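Local coordinates for putative methyltransferase from antibiotic biosynthesis pathway (Anabaena variabilis ATCC 29413, PDB 3EGE), which probably transfers a methyl group from S-adenosylmethionine to a substrate not yet identified, as a putative methyltransferase of an antibiotic biosynthesis pathway, at residues Ala103-Ser108 / Leu129-Arg134; Tyr142-Phe147 / Thr227-Asn232. One frame throughout, in Å; residues are numbered along the deposited sequence.

Contact 1: residues Ala103-Ser108 / Leu129-Arg134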
loop_
_atom_site.group_PDB
_atom_site.type_symbol
_atom_site.label_atom_id
_atom_site.label_comp_id
_atom_site.label_asym_id
_atom_site.label_seq_id
_atom_site.Cartn_x
_atom_site.Cartn_y
_atom_site.Cartn_z
ATOM N N ALA A 103 -2.646 -3.443 -1.333
ATOM C CA ALA A 103 -3.799 -4.315 -1.101
ATOM C C ALA A 103 -3.680 -5.740 -1.633
ATOM O O ALA A 103 -4.189 -6.636 -0.979
ATOM C CB ALA A 103 -5.053 -3.664 -1.693
ATOM N N ILE A 104 -3.013 -5.954 -2.781
ATOM C CA ILE A 104 -2.974 -7.274 -3.464
ATOM C C ILE A 104 -2.485 -8.449 -2.620
ATOM O O ILE A 104 -2.840 -9.595 -2.892
ATOM C CB ILE A 104 -2.228 -7.250 -4.873
ATOM C CG1 ILE A 104 -0.698 -7.021 -4.767
ATOM C CG2 ILE A 104 -2.837 -6.205 -5.783
ATOM C CD1 ILE A 104 0.096 -7.288 -6.119
ATOM N N HIS A 105 -1.644 -8.145 -1.625
ATOM C CA HIS A 105 -1.183 -9.124 -0.632
ATOM C C HIS A 105 -2.271 -9.655 0.274
ATOM O O HIS A 105 -2.070 -10.700 0.884
ATOM C CB HIS A 105 0.004 -8.608 0.195
ATOM C CG HIS A 105 -0.292 -7.422 1.048
ATOM N ND1 HIS A 105 -0.507 -6.163 0.527
ATOM C CD2 HIS A 105 -0.317 -7.287 2.396
ATOM C CE1 HIS A 105 -0.707 -5.313 1.519
ATOM N NE2 HIS A 105 -0.593 -5.967 2.661
ATOM N N HIS A 106 -3.410 -8.948 0.344
ATOM C CA HIS A 106 -4.577 -9.400 1.065
ATOM C C HIS A 106 -5.536 -10.243 0.208
ATOM O O HIS A 106 -6.497 -10.767 0.753
ATOM C CB HIS A 106 -5.348 -8.217 1.642
ATOM C CG HIS A 106 -4.563 -7.379 2.595
ATOM N ND1 HIS A 106 -3.894 -7.915 3.672
ATOM C CD2 HIS A 106 -4.396 -6.037 2.672
ATOM C CE1 HIS A 106 -3.306 -6.939 4.346
ATOM N NE2 HIS A 106 -3.606 -5.788 3.765
ATOM N N PHE A 107 -5.293 -10.398 -1.099
ATOM C CA PHE A 107 -6.190 -11.183 -1.952
ATOM C C PHE A 107 -5.913 -12.688 -1.809
ATOM O O PHE A 107 -4.758 -13.106 -1.715
ATOM C CB PHE A 107 -6.112 -10.768 -3.449
ATOM C CG PHE A 107 -6.326 -9.284 -3.728
ATOM C CD1 PHE A 107 -6.911 -8.401 -2.802
ATOM C CD2 PHE A 107 -6.019 -8.791 -4.996
ATOM C CE1 PHE A 107 -7.098 -7.035 -3.123
ATOM C CE2 PHE A 107 -6.210 -7.438 -5.323
ATOM C CZ PHE A 107 -6.755 -6.561 -4.386
ATOM N N SER A 108 -6.973 -13.498 -1.832
ATOM C CA SER A 108 -6.854 -14.954 -1.656
ATOM C C SER A 108 -6.530 -15.704 -2.962
ATOM O O SER A 108 -5.878 -16.747 -2.919
ATOM C CB SER A 108 -8.121 -15.526 -0.986
ATOM O OG SER A 108 -9.248 -15.416 -1.834
ATOM N N LEU A 129 0.645 -0.613 -6.347
ATOM C CA LEU A 129 1.676 -0.237 -5.365
ATOM C C LEU A 129 1.718 -1.466 -4.467
ATOM O O LEU A 129 0.738 -1.786 -3.784
ATOM C CB LEU A 129 1.389 1.022 -4.544
ATOM C CG LEU A 129 2.498 1.398 -3.522
ATOM C CD1 LEU A 129 3.898 1.540 -4.174
ATOM C CD2 LEU A 129 2.165 2.664 -2.727
ATOM N N THR A 130 2.863 -2.149 -4.511
ATOM C CA THR A 130 3.092 -3.404 -3.807
ATOM C C THR A 130 4.496 -3.380 -3.200
ATOM O O THR A 130 5.119 -2.328 -3.096
ATOM C CB THR A 130 2.858 -4.605 -4.787
ATOM O OG1 THR A 130 2.943 -5.853 -4.094
ATOM C CG2 THR A 130 3.840 -4.569 -5.974
ATOM N N PHE A 131 4.974 -4.538 -2.778
ATOM C CA PHE A 131 6.262 -4.652 -2.149
ATOM C C PHE A 131 6.864 -6.061 -2.230
ATOM O O PHE A 131 6.175 -7.065 -2.486
ATOM C CB PHE A 131 6.120 -4.285 -0.643
ATOM C CG PHE A 131 5.251 -5.249 0.128
ATOM C CD1 PHE A 131 3.866 -5.099 0.136
ATOM C CD2 PHE A 131 5.801 -6.339 0.785
ATOM C CE1 PHE A 131 3.040 -6.010 0.803
ATOM C CE2 PHE A 131 4.988 -7.258 1.463
ATOM C CZ PHE A 131 3.607 -7.095 1.469
ATOM N N ASP A 132 8.165 -6.082 -1.945
ATOM C CA ASP A 132 8.932 -7.275 -1.705
ATOM C C ASP A 132 10.006 -6.935 -0.633
ATOM O O ASP A 132 11.030 -6.304 -0.926
ATOM C CB ASP A 132 9.543 -7.794 -2.982
ATOM C CG ASP A 132 10.234 -9.120 -2.796
ATOM O OD1 ASP A 132 10.374 -9.587 -1.629
ATOM O OD2 ASP A 132 10.627 -9.688 -3.824
ATOM N N ILE A 133 9.772 -7.403 0.591
ATOM C CA ILE A 133 10.691 -7.179 1.724
ATOM C C ILE A 133 12.125 -7.740 1.459
ATOM O O ILE A 133 13.108 -7.204 1.974
ATOM C CB ILE A 133 10.091 -7.763 3.061
ATOM C CG1 ILE A 133 10.694 -7.081 4.298
ATOM C CG2 ILE A 133 10.285 -9.288 3.121
ATOM C CD1 ILE A 133 10.388 -5.649 4.442
ATOM N N ARG A 134 12.212 -8.791 0.630
ATOM C CA ARG A 134 13.470 -9.389 0.174
ATOM C C ARG A 134 14.377 -8.403 -0.582
ATOM O O ARG A 134 15.587 -8.663 -0.701
ATOM C CB ARG A 134 13.215 -10.656 -0.704
ATOM C CG ARG A 134 12.676 -11.891 0.061
ATOM C CD ARG A 134 12.036 -12.989 -0.824
ATOM N NE ARG A 134 10.774 -12.434 -1.168
ATOM C CZ ARG A 134 9.558 -12.774 -0.738
ATOM N NH1 ARG A 134 9.271 -13.882 -0.071
ATOM N NH2 ARG A 134 8.584 -12.008 -1.138
HETATM O O HOH W 1 -1.325 -3.523 -4.072
HETATM O O HOH W 2 0.676 -4.999 -1.892
#
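The 3-10 turn of Ile104-His106 lies beside the C-terminal part of strand 126-131, with the CA atoms of Ile104 and Thr130 7.2 Å apart. In this Rossmann-type methyltransferase domain the turn follows strand 97-101, the parallel neighbour of strand 126-131, and leads into helix 110-120; where the backbones that leave these strands diverge, waters and side chains take over from sheet pairing. One water accepts from Ala103 N and donates to Leu129 O, at 2.7 Å from that oxygen, bridging the backbones. A second lies 2.9 Å from His105 ND1 and reaches Thr130 OG1 through a weak bond; the firmer partner of that hydroxyl is Gln161.

The two rings form an edge-to-face pair, planes at 79° and centroids 5.0 Å apart, with Phe131 supplying the edge and His105 the face. His105 CG sits between its own backbone N and carbonyl carbon (chi1 64°), which presents a face of the ring to the edge of Phe131. His106 CD2 lies above the opposite face, offset toward the rim. Deeper in, the Ile104 side chain extends its CD1 to 3.8 Å from Thr130 OG1, while Leu110 and Phe114 of helix 110-120 also touch this isoleucine. Across the rings, the leading atom is Phe131 CE1, which stands 3.6 Å from both His105 CG and ND1, off-centre over the imidazole.

Contact 2: residues Tyr142-Phe147 / Thr227-Asn232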
loop_
_atom_site.group_PDB
_atom_site.type_symbol
_atom_site.label_atom_id
_atom_site.label_comp_id
_atom_site.label_asym_id
_atom_site.label_seq_id
_atom_site.Cartn_x
_atom_site.Cartn_y
_atom_site.Cartn_z
ATOM N N TYR A 142 12.689 -3.627 12.318
ATOM C CA TYR A 142 12.455 -5.064 12.498
ATOM C C TYR A 142 13.245 -5.707 13.622
ATOM O O TYR A 142 12.936 -6.828 14.001
ATOM C CB TYR A 142 12.616 -5.820 11.195
ATOM C CG TYR A 142 11.895 -5.127 10.064
ATOM C CD1 TYR A 142 10.527 -4.854 10.134
ATOM C CD2 TYR A 142 12.597 -4.736 8.916
ATOM C CE1 TYR A 142 9.874 -4.186 9.090
ATOM C CE2 TYR A 142 11.972 -4.095 7.900
ATOM C CZ TYR A 142 10.616 -3.822 7.973
ATOM O OH TYR A 142 10.067 -3.163 6.916
ATOM N N ASP A 143 14.241 -5.000 14.146
ATOM C CA ASP A 143 14.949 -5.450 15.330
ATOM C C ASP A 143 14.108 -5.261 16.615
ATOM O O ASP A 143 14.405 -5.866 17.632
ATOM C CB ASP A 143 16.239 -4.688 15.498
ATOM C CG ASP A 143 17.157 -4.844 14.342
ATOM O OD1 ASP A 143 17.015 -5.817 13.562
ATOM O OD2 ASP A 143 18.010 -3.951 14.232
ATOM N N TYR A 144 13.111 -4.378 16.563
ATOM C CA TYR A 144 12.168 -4.159 17.653
ATOM C C TYR A 144 10.818 -4.825 17.423
ATOM O O TYR A 144 10.184 -5.252 18.401
ATOM C CB TYR A 144 11.949 -2.658 17.898
ATOM C CG TYR A 144 13.200 -1.945 18.317
ATOM C CD1 TYR A 144 13.577 -1.863 19.673
ATOM C CD2 TYR A 144 14.022 -1.341 17.364
ATOM C CE1 TYR A 144 14.756 -1.190 20.051
ATOM C CE2 TYR A 144 15.176 -0.668 17.726
ATOM C CZ TYR A 144 15.539 -0.586 19.067
ATOM O OH TYR A 144 16.687 0.086 19.388
ATOM N N PHE A 145 10.376 -4.867 16.165
ATOM C CA PHE A 145 9.060 -5.416 15.775
ATOM C C PHE A 145 9.205 -6.455 14.653
ATOM O O PHE A 145 8.833 -6.189 13.498
ATOM C CB PHE A 145 8.130 -4.261 15.375
ATOM C CG PHE A 145 7.966 -3.214 16.461
ATOM C CD1 PHE A 145 7.415 -3.557 17.690
ATOM C CD2 PHE A 145 8.378 -1.886 16.256
ATOM C CE1 PHE A 145 7.263 -2.594 18.701
ATOM C CE2 PHE A 145 8.255 -0.924 17.260
ATOM C CZ PHE A 145 7.680 -1.277 18.485
ATOM N N PRO A 146 9.715 -7.664 14.995
ATOM C CA PRO A 146 9.996 -8.702 13.942
ATOM C C PRO A 146 8.780 -9.175 13.144
ATOM O O PRO A 146 8.915 -9.572 11.972
ATOM C CB PRO A 146 10.631 -9.854 14.739
ATOM C CG PRO A 146 10.141 -9.656 16.140
ATOM C CD PRO A 146 10.066 -8.166 16.335
ATOM N N PHE A 147 7.619 -9.155 13.799
ATOM C CA PHE A 147 6.352 -9.517 13.175
ATOM C C PHE A 147 6.040 -8.749 11.894
ATOM O O PHE A 147 5.444 -9.319 10.969
ATOM C CB PHE A 147 5.194 -9.436 14.163
ATOM C CG PHE A 147 5.077 -8.117 14.865
ATOM C CD1 PHE A 147 4.404 -7.041 14.267
ATOM C CD2 PHE A 147 5.656 -7.942 16.137
ATOM C CE1 PHE A 147 4.321 -5.803 14.915
ATOM C CE2 PHE A 147 5.561 -6.714 16.796
ATOM C CZ PHE A 147 4.888 -5.651 16.187
ATOM N N THR A 227 11.672 2.149 23.741
ATOM C CA THR A 227 11.617 3.246 24.726
ATOM C C THR A 227 12.936 3.391 25.496
ATOM O O THR A 227 13.441 4.496 25.647
ATOM C CB THR A 227 10.432 3.040 25.710
ATOM O OG1 THR A 227 9.210 2.928 24.965
ATOM C CG2 THR A 227 10.307 4.185 26.717
ATOM N N ALA A 228 13.496 2.277 25.954
ATOM C CA ALA A 228 14.787 2.279 26.658
ATOM C C ALA A 228 15.903 2.781 25.730
ATOM O O ALA A 228 16.641 3.689 26.095
ATOM C CB ALA A 228 15.127 0.890 27.194
ATOM N N ASP A 229 15.996 2.199 24.532
ATOM C CA ASP A 229 17.023 2.581 23.550
ATOM C C ASP A 229 16.969 4.047 23.136
ATOM O O ASP A 229 18.016 4.660 22.941
ATOM C CB ASP A 229 17.010 1.673 22.300
ATOM C CG ASP A 229 17.613 0.291 22.544
ATOM O OD1 ASP A 229 18.095 -0.014 23.650
ATOM O OD2 ASP A 229 17.603 -0.517 21.593
ATOM N N LEU A 230 15.756 4.579 22.983
ATOM C CA LEU A 230 15.555 6.006 22.662
ATOM C C LEU A 230 15.951 6.930 23.820
ATOM O O LEU A 230 16.430 8.027 23.571
ATOM C CB LEU A 230 14.112 6.299 22.212
ATOM C CG LEU A 230 13.731 5.791 20.810
ATOM C CD1 LEU A 230 12.215 5.778 20.604
ATOM C CD2 LEU A 230 14.455 6.604 19.692
ATOM N N ASN A 231 15.778 6.474 25.067
ATOM C CA ASN A 231 16.085 7.268 26.273
ATOM C C ASN A 231 17.516 7.209 26.797
ATOM O O ASN A 231 17.890 8.078 27.578
ATOM C CB ASN A 231 15.124 6.886 27.419
ATOM C CG ASN A 231 13.678 7.308 27.156
ATOM O OD1 ASN A 231 13.397 8.189 26.347
ATOM N ND2 ASN A 231 12.754 6.684 27.874
ATOM N N ASN A 232 18.307 6.217 26.388
ATOM C CA ASN A 232 19.691 6.069 26.866
ATOM C C ASN A 232 20.729 6.184 25.747
ATOM O O ASN A 232 21.864 5.673 25.892
ATOM C CB ASN A 232 19.836 4.732 27.637
ATOM C CG ASN A 232 19.715 3.491 26.743
ATOM O OD1 ASN A 232 19.640 3.592 25.519
ATOM N ND2 ASN A 232 19.710 2.312 27.363
#
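Tyr144 and Asp229 account for nearly all the surface buried here, and a single hydrogen bond joins them. In the helical part that accompanies the Rossmann-type methyltransferase core, Tyr144, just ahead of helix 146-153, reaches Asp229 in the last turn of helix 216-231. Their CA atoms remain 10.2 Å apart, a separation spanned mainly by the length of the tyrosine side chain.

Both side chains leave their backbones toward one another. Tyr144 CG is anti to the carbonyl carbon (chi1 -62°), and the phenol extends from there to the helix, where its OH donates a hydrogen bond to Asp229 OD2. At 2.5 Å between Tyr144 OH and Asp229 OD2 the bond is very short, although a coordinate error of a few tenths would be unremarkable at this resolution. The carboxylate oxygen comes in at the ring's edge, near its plane, while the carboxylate as a whole is turned 78° from the ring.

Lys238 adds a salt bridge to the same oxygen, so OD2 is gripped by a phenol and an ammonium group; the positive charge probably stabilises the buried carboxylate. Trp235, Lys238 and Tyr239 of helix 234-239 also touch the tyrosine, as does Leu226, packing the phenol between two helices. Beside the bond itself, Asp229 OD2 lies 3.3 Å from both CE1 and CZ of Tyr144.

In the fold
The pair illustrates how one chain ties a Rossmann-type core to a helical part. The centre of contact 1 lies about 8 Å from the centre of the chain and that of contact 2 about 24 Å; the two contact centres are about 25 Å apart. Strand 126-131 and helix 146-153 follow each other in sequence, and the two contacts meet where Ile133 CD1 packs 3.5 Å from Tyr142 OH. Only contact 1 borders the likely cofactor region: Ala103 touches a glycine-rich GxGxxG-like segment (Gly42, Gly44, Gly47), consistent with S-adenosylmethionine binding, and its side chain lies about 4 Å from a bound 1,2-ethanediol, probably from the crystallisation liquor.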